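Local coordinates for adenosine deaminase 1 (Arthrobacter aurescens, PDB 3RYS), which probably catalyses the zinc-dependent hydrolytic deamination of adenine to hypoxanthine, a step in purine salvage and nitrogen catabolism, at residues T57-Q60 with S61-D64; P248-N251 with V252-A256; L65-A68 with N69-V72. One frame throughout, in Å; residues are numbered along the deposited sequence.

Contact 1 (T57-Q60 with S61-D64). With ADE (adenine), chain D.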
loop_
_atom_site.group_PDB
_atom_site.type_symbol
_atom_site.label_atom_id
_atom_site.label_comp_id
_atom_site.label_asym_id
_atom_site.label_seq_id
_atom_site.Cartn_x
_atom_site.Cartn_y
_atom_site.Cartn_z
ATOM N N THR A 57 18.550 -4.148 2.107
ATOM C CA THR A 57 19.575 -3.137 2.318
ATOM C C THR A 57 19.053 -1.757 1.948
ATOM O O THR A 57 19.515 -0.741 2.469
ATOM C CB THR A 57 20.803 -3.439 1.451
ATOM O OG1 THR A 57 21.123 -4.830 1.553
ATOM C CG2 THR A 57 21.997 -2.611 1.896
ATOM N N ASP A 58 18.095 -1.741 1.027
ATOM C CA ASP A 58 17.475 -0.514 0.532
ATOM C C ASP A 58 16.238 -0.902 -0.268
ATOM O O ASP A 58 15.913 -2.087 -0.365
ATOM C CB ASP A 58 18.455 0.303 -0.324
ATOM C CG ASP A 58 19.018 -0.482 -1.510
ATOM O OD1 ASP A 58 18.685 -1.674 -1.677
ATOM O OD2 ASP A 58 19.802 0.104 -2.287
ATOM N N LEU A 59 15.550 0.080 -0.839
ATOM C CA LEU A 59 14.342 -0.205 -1.606
ATOM C C LEU A 59 14.621 -1.193 -2.731
ATOM O O LEU A 59 13.845 -2.121 -2.964
ATOM C CB LEU A 59 13.738 1.075 -2.186
ATOM C CG LEU A 59 12.477 0.872 -3.034
ATOM C CD1 LEU A 59 11.379 0.204 -2.218
ATOM C CD2 LEU A 59 11.984 2.189 -3.618
ATOM N N GLN A 60 15.739 -0.989 -3.421
ATOM C CA GLN A 60 16.061 -1.769 -4.609
ATOM C C GLN A 60 16.225 -3.259 -4.310
ATOM O O GLN A 60 15.650 -4.101 -5.000
ATOM C CB GLN A 60 17.312 -1.214 -5.294
ATOM C CG GLN A 60 17.552 -1.785 -6.682
ATOM C CD GLN A 60 16.339 -1.647 -7.595
ATOM O OE1 GLN A 60 15.865 -0.543 -7.862
ATOM N NE2 GLN A 60 15.837 -2.777 -8.081
ATOM N N SER A 61 17.006 -3.581 -3.283
ATOM C CA SER A 61 17.235 -4.972 -2.917
ATOM C C SER A 61 15.904 -5.678 -2.686
ATOM O O SER A 61 15.754 -6.862 -2.996
ATOM C CB SER A 61 18.117 -5.076 -1.669
ATOM O OG SER A 61 17.434 -4.629 -0.511
ATOM N N PHE A 62 14.939 -4.940 -2.147
ATOM C CA PHE A 62 13.609 -5.480 -1.907
ATOM C C PHE A 62 12.856 -5.699 -3.211
ATOM O O PHE A 62 12.354 -6.790 -3.466
ATOM C CB PHE A 62 12.806 -4.555 -0.999
ATOM C CG PHE A 62 11.323 -4.655 -1.200
ATOM C CD1 PHE A 62 10.615 -5.757 -0.734
ATOM C CD2 PHE A 62 10.632 -3.649 -1.860
ATOM C CE1 PHE A 62 9.242 -5.854 -0.919
ATOM C CE2 PHE A 62 9.264 -3.740 -2.051
ATOM C CZ PHE A 62 8.566 -4.846 -1.580
ATOM N N LEU A 63 12.774 -4.652 -4.026
ATOM C CA LEU A 63 12.101 -4.737 -5.316
ATOM C C LEU A 63 12.576 -5.962 -6.101
ATOM O O LEU A 63 11.771 -6.676 -6.706
ATOM C CB LEU A 63 12.315 -3.456 -6.131
ATOM C CG LEU A 63 11.578 -2.191 -5.673
ATOM C CD1 LEU A 63 11.951 -0.995 -6.543
ATOM C CD2 LEU A 63 10.076 -2.404 -5.689
ATOM N N ASP A 64 13.882 -6.215 -6.077
ATOM C CA ASP A 64 14.433 -7.349 -6.812
ATOM C C ASP A 64 13.748 -8.661 -6.434
ATOM O O ASP A 64 13.357 -9.438 -7.305
ATOM C CB ASP A 64 15.947 -7.450 -6.608
ATOM C CG ASP A 64 16.702 -6.344 -7.321
ATOM O OD1 ASP A 64 16.149 -5.767 -8.279
ATOM O OD2 ASP A 64 17.847 -6.047 -6.919
HETATM N N9 ADE D . 6.769 -1.331 -4.781
HETATM C C8 ADE D . 6.128 -2.090 -3.838
HETATM N N7 ADE D . 6.185 -1.598 -2.618
HETATM C C5 ADE D . 6.921 -0.432 -2.776
HETATM C C6 ADE D . 7.340 0.557 -1.860
HETATM N N6 ADE D . 7.058 0.507 -0.553
HETATM N N1 ADE D . 8.060 1.595 -2.342
HETATM C C2 ADE D . 8.339 1.635 -3.653
HETATM N N3 ADE D . 8.002 0.770 -4.612
HETATM C C4 ADE D . 7.289 -0.250 -4.102
#

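Contact 2 (P248-N251 with V252-A256)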
loop_
_atom_site.group_PDB
_atom_site.type_symbol
_atom_site.label_atom_id
_atom_site.label_comp_id
_atom_site.label_asym_id
_atom_site.label_seq_id
_atom_site.Cartn_x
_atom_site.Cartn_y
_atom_site.Cartn_z
ATOM N N PRO A 248 5.315 1.905 8.833
ATOM C CA PRO A 248 6.358 1.802 9.866
ATOM C C PRO A 248 7.348 0.653 9.657
ATOM O O PRO A 248 8.548 0.902 9.545
ATOM C CB PRO A 248 5.554 1.596 11.151
ATOM C CG PRO A 248 4.222 2.251 10.858
ATOM C CD PRO A 248 3.962 1.962 9.415
ATOM N N LEU A 249 6.853 -0.579 9.614
ATOM C CA LEU A 249 7.715 -1.742 9.434
ATOM C C LEU A 249 8.433 -1.715 8.091
ATOM O O LEU A 249 9.591 -2.123 7.985
ATOM C CB LEU A 249 6.910 -3.032 9.561
ATOM C CG LEU A 249 6.314 -3.312 10.938
ATOM C CD1 LEU A 249 5.664 -4.694 10.962
ATOM C CD2 LEU A 249 7.387 -3.188 12.013
ATOM N N SER A 250 7.740 -1.246 7.062
ATOM C CA SER A 250 8.347 -1.146 5.743
ATOM C C SER A 250 9.619 -0.286 5.798
ATOM O O SER A 250 10.689 -0.704 5.337
ATOM C CB SER A 250 7.342 -0.581 4.736
ATOM O OG SER A 250 7.939 -0.420 3.466
ATOM N N ASN A 251 9.494 0.905 6.382
ATOM C CA ASN A 251 10.608 1.839 6.481
ATOM C C ASN A 251 11.790 1.265 7.262
ATOM O O ASN A 251 12.952 1.529 6.935
ATOM C CB ASN A 251 10.149 3.157 7.109
ATOM C CG ASN A 251 9.054 3.833 6.306
ATOM O OD1 ASN A 251 8.911 3.594 5.108
ATOM N ND2 ASN A 251 8.274 4.684 6.964
ATOM N N VAL A 252 11.492 0.482 8.292
ATOM C CA VAL A 252 12.541 -0.137 9.086
ATOM C C VAL A 252 13.256 -1.225 8.287
ATOM O O VAL A 252 14.484 -1.232 8.192
ATOM C CB VAL A 252 12.001 -0.729 10.411
ATOM C CG1 VAL A 252 13.049 -1.617 11.057
ATOM C CG2 VAL A 252 11.598 0.383 11.362
ATOM N N ARG A 253 12.484 -2.130 7.696
ATOM C CA ARG A 253 13.060 -3.268 6.997
ATOM C C ARG A 253 13.775 -2.876 5.700
ATOM O O ARG A 253 14.576 -3.644 5.179
ATOM C CB ARG A 253 11.991 -4.331 6.737
ATOM C CG ARG A 253 11.633 -5.151 7.967
ATOM C CD ARG A 253 12.735 -6.148 8.318
ATOM N NE ARG A 253 12.959 -7.105 7.237
ATOM C CZ ARG A 253 12.257 -8.223 7.060
ATOM N NH1 ARG A 253 12.535 -9.019 6.039
ATOM N NH2 ARG A 253 11.278 -8.550 7.897
ATOM N N LEU A 254 13.488 -1.682 5.189
ATOM C CA LEU A 254 14.147 -1.186 3.983
ATOM C C LEU A 254 15.277 -0.235 4.344
ATOM O O LEU A 254 15.939 0.324 3.468
ATOM C CB LEU A 254 13.151 -0.486 3.054
ATOM C CG LEU A 254 12.117 -1.368 2.356
ATOM C CD1 LEU A 254 11.425 -0.581 1.263
ATOM C CD2 LEU A 254 12.777 -2.614 1.785
ATOM N N ARG A 255 15.473 -0.047 5.646
ATOM C CA ARG A 255 16.574 0.758 6.175
ATOM C C ARG A 255 16.410 2.267 5.950
ATOM O O ARG A 255 17.357 3.027 6.118
ATOM C CB ARG A 255 17.924 0.275 5.631
ATOM C CG ARG A 255 18.084 -1.237 5.590
ATOM C CD ARG A 255 17.653 -1.918 6.885
ATOM N NE ARG A 255 18.527 -1.616 8.016
ATOM C CZ ARG A 255 18.133 -1.004 9.131
ATOM N NH1 ARG A 255 16.872 -0.620 9.271
ATOM N NH2 ARG A 255 18.996 -0.775 10.110
ATOM N N ALA A 256 15.209 2.697 5.578
ATOM C CA ALA A 256 14.912 4.123 5.507
ATOM C C ALA A 256 14.944 4.694 6.916
ATOM O O ALA A 256 15.295 5.855 7.121
ATOM C CB ALA A 256 13.555 4.360 4.870
#

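Contact 3 (L65-A68 with N69-V72). With ADE (adenine), chain D.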
loop_
_atom_site.group_PDB
_atom_site.type_symbol
_atom_site.label_atom_id
_atom_site.label_comp_id
_atom_site.label_asym_id
_atom_site.label_seq_id
_atom_site.Cartn_x
_atom_site.Cartn_y
_atom_site.Cartn_z
ATOM N N LEU A 65 13.601 -8.905 -5.137
ATOM C CA LEU A 65 12.909 -10.101 -4.670
ATOM C C LEU A 65 11.416 -10.001 -5.002
ATOM O O LEU A 65 10.825 -10.917 -5.581
ATOM C CB LEU A 65 13.124 -10.290 -3.166
ATOM C CG LEU A 65 12.571 -11.579 -2.555
ATOM C CD1 LEU A 65 13.321 -12.775 -3.097
ATOM C CD2 LEU A 65 12.651 -11.535 -1.037
ATOM N N TYR A 66 10.829 -8.868 -4.632
ATOM C CA TYR A 66 9.431 -8.542 -4.897
ATOM C C TYR A 66 9.005 -8.863 -6.331
ATOM O O TYR A 66 7.955 -9.464 -6.557
ATOM C CB TYR A 66 9.232 -7.058 -4.591
ATOM C CG TYR A 66 7.897 -6.449 -4.949
ATOM C CD1 TYR A 66 7.768 -5.641 -6.070
ATOM C CD2 TYR A 66 6.783 -6.630 -4.138
ATOM C CE1 TYR A 66 6.562 -5.049 -6.391
ATOM C CE2 TYR A 66 5.573 -6.045 -4.451
ATOM C CZ TYR A 66 5.466 -5.255 -5.582
ATOM O OH TYR A 66 4.265 -4.663 -5.908
ATOM N N TYR A 67 9.829 -8.469 -7.295
ATOM C CA TYR A 67 9.559 -8.753 -8.703
ATOM C C TYR A 67 9.844 -10.209 -9.060
ATOM O O TYR A 67 9.101 -10.826 -9.828
ATOM C CB TYR A 67 10.364 -7.816 -9.608
ATOM C CG TYR A 67 9.910 -6.385 -9.520
ATOM C CD1 TYR A 67 8.565 -6.063 -9.627
ATOM C CD2 TYR A 67 10.817 -5.356 -9.321
ATOM C CE1 TYR A 67 8.134 -4.759 -9.543
ATOM C CE2 TYR A 67 10.396 -4.041 -9.233
ATOM C CZ TYR A 67 9.051 -3.751 -9.344
ATOM O OH TYR A 67 8.613 -2.450 -9.261
ATOM N N ALA A 68 10.924 -10.754 -8.507
ATOM C CA ALA A 68 11.300 -12.134 -8.778
ATOM C C ALA A 68 10.165 -13.077 -8.407
ATOM O O ALA A 68 9.846 -14.007 -9.152
ATOM C CB ALA A 68 12.555 -12.499 -8.015
ATOM N N ASN A 69 9.550 -12.823 -7.257
ATOM C CA ASN A 69 8.512 -13.703 -6.737
ATOM C C ASN A 69 7.238 -13.712 -7.579
ATOM O O ASN A 69 6.469 -14.679 -7.544
ATOM C CB ASN A 69 8.197 -13.362 -5.281
ATOM C CG ASN A 69 9.273 -13.848 -4.329
ATOM O OD1 ASN A 69 9.254 -13.536 -3.139
ATOM N ND2 ASN A 69 10.219 -14.620 -4.851
ATOM N N MET A 70 7.028 -12.646 -8.345
ATOM C CA MET A 70 5.827 -12.532 -9.163
ATOM C C MET A 70 5.765 -13.587 -10.266
ATOM O O MET A 70 4.735 -13.744 -10.921
ATOM C CB MET A 70 5.725 -11.137 -9.782
ATOM C CG MET A 70 5.531 -10.022 -8.779
ATOM S SD MET A 70 5.248 -8.445 -9.605
ATOM C CE MET A 70 5.388 -7.317 -8.227
ATOM N N ALA A 71 6.866 -14.305 -10.467
ATOM C CA ALA A 71 6.962 -15.278 -11.551
ATOM C C ALA A 71 5.967 -16.434 -11.427
ATOM O O ALA A 71 5.652 -17.091 -12.419
ATOM C CB ALA A 71 8.382 -15.810 -11.660
ATOM N N VAL A 72 5.477 -16.684 -10.216
ATOM C CA VAL A 72 4.531 -17.775 -9.992
ATOM C C VAL A 72 3.096 -17.382 -10.347
ATOM O O VAL A 72 2.212 -18.237 -10.422
ATOM C CB VAL A 72 4.574 -18.292 -8.537
ATOM C CG1 VAL A 72 5.974 -18.782 -8.187
ATOM C CG2 VAL A 72 4.116 -17.210 -7.571
HETATM N N9 ADE D . 6.769 -1.331 -4.781
HETATM C C8 ADE D . 6.128 -2.090 -3.838
HETATM N N7 ADE D . 6.185 -1.598 -2.618
HETATM C C5 ADE D . 6.921 -0.432 -2.776
HETATM C C6 ADE D . 7.340 0.557 -1.860
HETATM N N6 ADE D . 7.058 0.507 -0.553
HETATM N N1 ADE D . 8.060 1.595 -2.342
HETATM C C2 ADE D . 8.339 1.635 -3.653
HETATM N N3 ADE D . 8.002 0.770 -4.612
HETATM C C4 ADE D . 7.289 -0.250 -4.102
#

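Contact 1 (T57-Q60 with S61-D64)
Asp58 caps the start of helix 59-69 through the backbone N of Ser61; this helix lays its Leu59, Phe62 and Leu63 against the bound adenine. Asp58 holds the N-cap position: its OD1, met on the syn side but 33° out of the carboxylate plane, takes the nearly straight bond from Ser61 N at 3.0 Å. With chi1 at 57°, CG of Asp58 stands between its own N and carbonyl carbon, which turns the carboxylate back over the helix start. The Ser61 hydroxyl binds the backbone of the incoming loop instead. OG accepts from Thr57 N (2.9 Å) and donates to Asp58 O, so two bonds fix the rotation of this hydroxyl and tie the loop to the helix. Gln60, in the same first turn, bends at chi2 and brings NE2 over the carboxylate of Asp64, one turn on, 3.0 Å from OD1; the acceptor lies in the amide plane, but the amide comes from above the carboxylate, the two planes 46° apart. On the inner side Leu59 and Leu63 meet obliquely, CG of Leu59 being 4.0 Å from CD1 of Leu63, while CD1 of Leu59 also touches the Phe62 ring near CD2. These three side chains reach the ligand together: Leu59 CD1 lies 3.6 Å from adenine N1, Leu63 CD2 3.6 Å from N9, and Phe62 turns its ring edge to the purine, CE2 being 3.8 Å from N7. Outside the helix, Glu203 OE2 accepts from Leu59 N. The contact is an Asp N-cap opening an amphipathic helix, whose apolar side lines the purine pocket of this deaminase.

Contact 2 (P248-N251 with V252-A256)
The guanidinium of Arg255 offers its edge to the end of helix 248-253, where Asn251 O takes a weak bond from Ala256 N (2.9 Å). NH1 of Arg255 donates to Val252 O at 2.7 Å, the acceptor near the guanidinium plane and the donor in the carbonyl plane; NH2 forms a salt bridge with Asp258. Val252 O thus has two donors, since Arg255 N also reaches it at 3.0 Å. In the second flat group, ND2 of Asn251 bonds His263 NE2, and the side chain touches His223 and Ile225. Arg255 takes a positive phi of 72° and ends the helix in a Schellman motif. Before this turn, ordinary helical bonds run from Val252 N to Pro248 O, from Arg253 N to Leu249 O and from Leu254 N to Ser250 O. Leu254 lays CB and CG along the Ser250 carbonyl, CG being 3.4 Å from O, and CD1 ends 4.1 Å from Ser250 OG. The serine hydroxyl, anti to its own N at chi1 177°, leaves the helix to bond Asp280 OD1. Across the turn, Ala256 CB settles 3.6 Å from Asn251 O, and Val252 CG2 rests beside Pro248 O. Arg253 bends outward, its NH1 bonded to Tyr54 O. Chemically, the helix end is finished by the Schellman turn, with the Arg255 side chain adding a second donor to Val252 O, whereas Ser250 acts in the second shell of the zinc site: its hydroxyl probably helps to orient Asp280, a zinc ligand that also binds adenine.

Contact 3 (L65-A68 with N69-V72)
Met70 reaches back along the end of helix 59-69 to the aromatic rings of Tyr66 and Tyr67. Its CB lies 3.4 Å from Tyr67 O, the carbonyl to which Met70 N is bonded; CG comes beside Tyr66 O. With chi2 and chi3 near 180° the chain runs extended beyond CG, alongside Tyr67, and SD stands at the edge of that ring, 5.4 Å from its centroid. The same sulfur lies above the Tyr66 face at a centroid distance of 5.3 Å, so both are Met-aromatic contacts. CE, the tip, sits over the Tyr66 face in a CH-pi contact, although its exact spacing is doubtful because one carbon pair is modelled too close; it also meets Tyr67 CD1 obliquely at 3.7 Å. The opposite face of the Tyr66 ring takes adenine, C8 lying toward the rim and 3.7 Å from CZ. Tyr66 is thus a partition between methionine and ligand, while its CD1 rests over the face of Tyr67. The phenol OH bonds Asp103, which holds the ring's far end; Tyr67 OH bonds Ser172, whose backbone N binds adenine. With an alanine in place of Tyr66, adenine C8 and the methionine methyl would probably each lose the ring face beside them, and Asp103 its phenol partner. Asn69 N bonds Leu65 O at 2.8 Å, and its side chain lies obliquely against Leu65. Beyond it the chain tightens into a 3-10 turn, with Ala71 N bonded to Ala68 O at 3.3 Å. This turn leads from helix 59-69 toward helix 76-92; Asn69 and Val72 pack on helix 28-37, and Tyr67 and Met70 on helix 104-108.

How the contacts relate
Contacts 1 and 3 are consecutive portions of one helix, 59-69, their centres 13 Å apart; contact 1 holds its capped start and sets Leu59, Phe62 and Leu63 on adenine, contact 3 its end and Tyr66. Contact 2, much later in the sequence, comes up to the start of that helix, 11 Å from contact 1 between centres. Leu254 makes most of the meeting: its CD2 lies 3.4 Å from Phe62 CB and its CD1 3.6 Å from Leu59 CD1. Contacts 2 and 3 do not touch, their nearest atoms being about 8 Å apart. Helix 59-69 supplies apolar and aromatic walls of the purine pocket, while in 248-256 the Ser250 side chain comes, by nearest atoms, about 6 Å from zinc and about 4 Å from adenine.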